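Local coordinates for putative sugar binding protein (Geobacillus stearothermophilus, PDB 6GUQ), which probably binds sugars as a solute-binding protein of a carbohydrate uptake system, here holding a single glucose between its two lobes, at residues 45-50 / 267-272. Numbering follows the deposited sequence.
Sequences WRLVEK and QEPYEM. With BGC (beta-D-glucopyranose), chain B.
In this two-lobed periplasmic-binding-protein fold, helices 43-59 and 269-284 pack against each other beside the sugar cleft, P269 of one lying against L47 and V48 of the other. L47 and P269 run side by side, CB of L47 3.8 Å from CG of P269, while V48 lays CG2, its methyl anti to the carbonyl carbon, 3.7 Å from CB of P269 and close to the proline O as well. The backbones come close enough for paired CA-H...O contacts, V48 CA to P269 O at 3.3 Å and Y270 CA to L47 O at 3.5 Å. Further from the sugar, with CG anti to its own N (chi1 179°), Y270 brings its ring obliquely to the backbone and CB of K50, CE2 lying 3.7 Å from the K50 carbonyl C.

Both segments also reach the glucose. From helix 43-59, W45 NE1 donates to glucose O4 at 3.1 Å, bent to 153°, with O4 at the indole edge, near the ring plane; an alanine here would probably leave O4 without the indole N-H and open a gap beside the sugar. Q267, whose OE1 is tied to T133, uses NE2 to bond D247 and also donates it to glucose O2, this second bond 3.1 Å long and nearly straight at 174°.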
loop_
_atom_site.group_PDB
_atom_site.type_symbol
_atom_site.label_atom_id
_atom_site.label_comp_id
_atom_site.label_asym_id
_atom_site.label_seq_id
_atom_site.Cartn_x
_atom_site.Cartn_y
_atom_site.Cartn_z
ATOM N N TRP A 45 4.189 -7.177 -2.626
ATOM C CA TRP A 45 3.985 -8.236 -1.649
ATOM C C TRP A 45 5.108 -9.262 -1.668
ATOM O O TRP A 45 5.413 -9.859 -0.627
ATOM C CB TRP A 45 2.628 -8.890 -1.886
ATOM C CG TRP A 45 1.587 -8.022 -1.333
ATOM C CD1 TRP A 45 0.735 -7.217 -2.021
ATOM C CD2 TRP A 45 1.323 -7.795 0.059
ATOM N NE1 TRP A 45 -0.068 -6.518 -1.145
ATOM C CE2 TRP A 45 0.275 -6.859 0.139
ATOM C CE3 TRP A 45 1.868 -8.300 1.240
ATOM C CZ2 TRP A 45 -0.242 -6.425 1.351
ATOM C CZ3 TRP A 45 1.355 -7.867 2.447
ATOM C CH2 TRP A 45 0.310 -6.937 2.494
ATOM N N ARG A 46 5.755 -9.463 -2.815
ATOM C CA ARG A 46 6.915 -10.347 -2.852
ATOM C C ARG A 46 8.044 -9.814 -1.986
ATOM O O ARG A 46 8.820 -10.601 -1.427
ATOM C CB ARG A 46 7.391 -10.551 -4.293
ATOM C CG ARG A 46 6.427 -11.372 -5.128
ATOM C CD ARG A 46 6.082 -12.682 -4.439
ATOM N NE ARG A 46 5.317 -13.583 -5.300
ATOM C CZ ARG A 46 5.053 -14.856 -5.004
ATOM N NH1 ARG A 46 5.496 -15.382 -3.870
ATOM N NH2 ARG A 46 4.344 -15.607 -5.838
ATOM N N LEU A 47 8.153 -8.490 -1.847
ATOM C CA LEU A 47 9.144 -7.942 -0.923
ATOM C C LEU A 47 8.740 -8.196 0.529
ATOM O O LEU A 47 9.591 -8.510 1.369
ATOM C CB LEU A 47 9.335 -6.450 -1.189
ATOM C CG LEU A 47 10.146 -6.117 -2.448
ATOM C CD1 LEU A 47 9.871 -4.682 -2.893
ATOM C CD2 LEU A 47 11.645 -6.341 -2.201
ATOM N N VAL A 48 7.446 -8.066 0.837
ATOM C CA VAL A 48 6.949 -8.411 2.167
ATOM C C VAL A 48 7.278 -9.864 2.487
ATOM O O VAL A 48 7.777 -10.185 3.573
ATOM C CB VAL A 48 5.436 -8.142 2.262
ATOM C CG1 VAL A 48 4.874 -8.700 3.561
ATOM C CG2 VAL A 48 5.133 -6.656 2.124
ATOM N N GLU A 49 7.035 -10.759 1.527
ATOM C CA GLU A 49 7.321 -12.172 1.743
ATOM C C GLU A 49 8.795 -12.407 2.050
ATOM O O GLU A 49 9.122 -13.223 2.916
ATOM C CB GLU A 49 6.880 -12.981 0.526
ATOM C CG GLU A 49 6.968 -14.477 0.720
ATOM C CD GLU A 49 6.745 -15.242 -0.561
ATOM O OE1 GLU A 49 6.942 -14.651 -1.651
ATOM O OE2 GLU A 49 6.361 -16.428 -0.484
ATOM N N LYS A 50 9.703 -11.696 1.371
ATOM C CA LYS A 50 11.128 -11.902 1.634
ATOM C C LYS A 50 11.480 -11.570 3.080
ATOM O O LYS A 50 12.247 -12.302 3.725
ATOM C CB LYS A 50 11.977 -11.071 0.673
ATOM C CG LYS A 50 12.429 -11.854 -0.563
ATOM C CD LYS A 50 12.967 -10.954 -1.671
ATOM C CE LYS A 50 13.135 -11.732 -2.972
ATOM N NZ LYS A 50 13.221 -10.840 -4.159
ATOM N N GLN A 267 7.971 3.183 0.989
ATOM C CA GLN A 267 7.537 2.274 2.050
ATOM C C GLN A 267 8.630 1.254 2.313
ATOM O O GLN A 267 9.624 1.164 1.585
ATOM C CB GLN A 267 6.242 1.533 1.717
ATOM C CG GLN A 267 5.048 2.418 1.513
ATOM C CD GLN A 267 3.740 1.659 1.570
ATOM O OE1 GLN A 267 3.088 1.611 2.614
ATOM N NE2 GLN A 267 3.349 1.050 0.445
ATOM N N GLU A 268 8.430 0.465 3.368
ATOM C CA GLU A 268 9.393 -0.543 3.803
ATOM C C GLU A 268 8.724 -1.914 3.814
ATOM O O GLU A 268 8.438 -2.469 4.884
ATOM C CB GLU A 268 9.963 -0.190 5.175
ATOM C CG GLU A 268 10.866 1.037 5.180
ATOM C CD GLU A 268 12.065 0.886 4.247
ATOM O OE1 GLU A 268 12.490 1.897 3.624
ATOM O OE2 GLU A 268 12.584 -0.251 4.139
ATOM N N PRO A 269 8.462 -2.493 2.636
ATOM C CA PRO A 269 7.755 -3.786 2.615
ATOM C C PRO A 269 8.571 -4.933 3.191
ATOM O O PRO A 269 8.001 -5.815 3.844
ATOM C CB PRO A 269 7.436 -3.986 1.125
ATOM C CG PRO A 269 8.442 -3.159 0.408
ATOM C CD PRO A 269 8.714 -1.973 1.280
ATOM N N TYR A 270 9.891 -4.948 2.983
ATOM C CA TYR A 270 10.712 -5.991 3.584
ATOM C C TYR A 270 10.703 -5.877 5.107
ATOM O O TYR A 270 10.445 -6.862 5.818
ATOM C CB TYR A 270 12.148 -5.926 3.044
ATOM C CG TYR A 270 13.092 -6.976 3.629
ATOM C CD1 TYR A 270 13.678 -6.801 4.889
ATOM C CD2 TYR A 270 13.402 -8.139 2.925
ATOM C CE1 TYR A 270 14.534 -7.759 5.433
ATOM C CE2 TYR A 270 14.260 -9.104 3.459
ATOM C CZ TYR A 270 14.819 -8.905 4.713
ATOM O OH TYR A 270 15.670 -9.845 5.238
ATOM N N GLU A 271 10.981 -4.679 5.631
ATOM C CA GLU A 271 11.051 -4.532 7.078
ATOM C C GLU A 271 9.691 -4.742 7.726
ATOM O O GLU A 271 9.620 -5.245 8.850
ATOM C CB GLU A 271 11.639 -3.161 7.463
ATOM C CG GLU A 271 13.054 -2.917 6.900
ATOM C CD GLU A 271 14.166 -3.715 7.598
ATOM O OE1 GLU A 271 15.297 -3.740 7.050
ATOM O OE2 GLU A 271 13.921 -4.320 8.681
ATOM N N MET A 272 8.600 -4.395 7.053
ATOM C CA MET A 272 7.331 -4.670 7.718
ATOM C C MET A 272 6.957 -6.145 7.626
ATOM O O MET A 272 6.277 -6.655 8.515
ATOM C CB MET A 272 6.211 -3.752 7.192
ATOM C CG MET A 272 5.636 -4.014 5.827
ATOM S SD MET A 272 4.264 -2.855 5.459
ATOM C CE MET A 272 5.117 -1.410 4.804
HETATM C C2 BGC B . 0.167 -1.075 -0.861
HETATM C C3 BGC B . -0.364 -2.467 -0.883
HETATM C C4 BGC B . -0.960 -2.743 -2.228
HETATM C C5 BGC B . 0.066 -2.591 -3.328
HETATM C C6 BGC B . -0.645 -2.780 -4.635
HETATM C C1 BGC B . 1.150 -0.806 -1.988
HETATM O O1 BGC B . 1.356 0.535 -2.074
HETATM O O2 BGC B . 0.846 -0.750 0.370
HETATM O O3 BGC B . -1.480 -2.544 0.029
HETATM O O4 BGC B . -1.475 -4.069 -2.331
HETATM O O5 BGC B . 0.641 -1.249 -3.316
HETATM O O6 BGC B . 0.313 -2.856 -5.646
#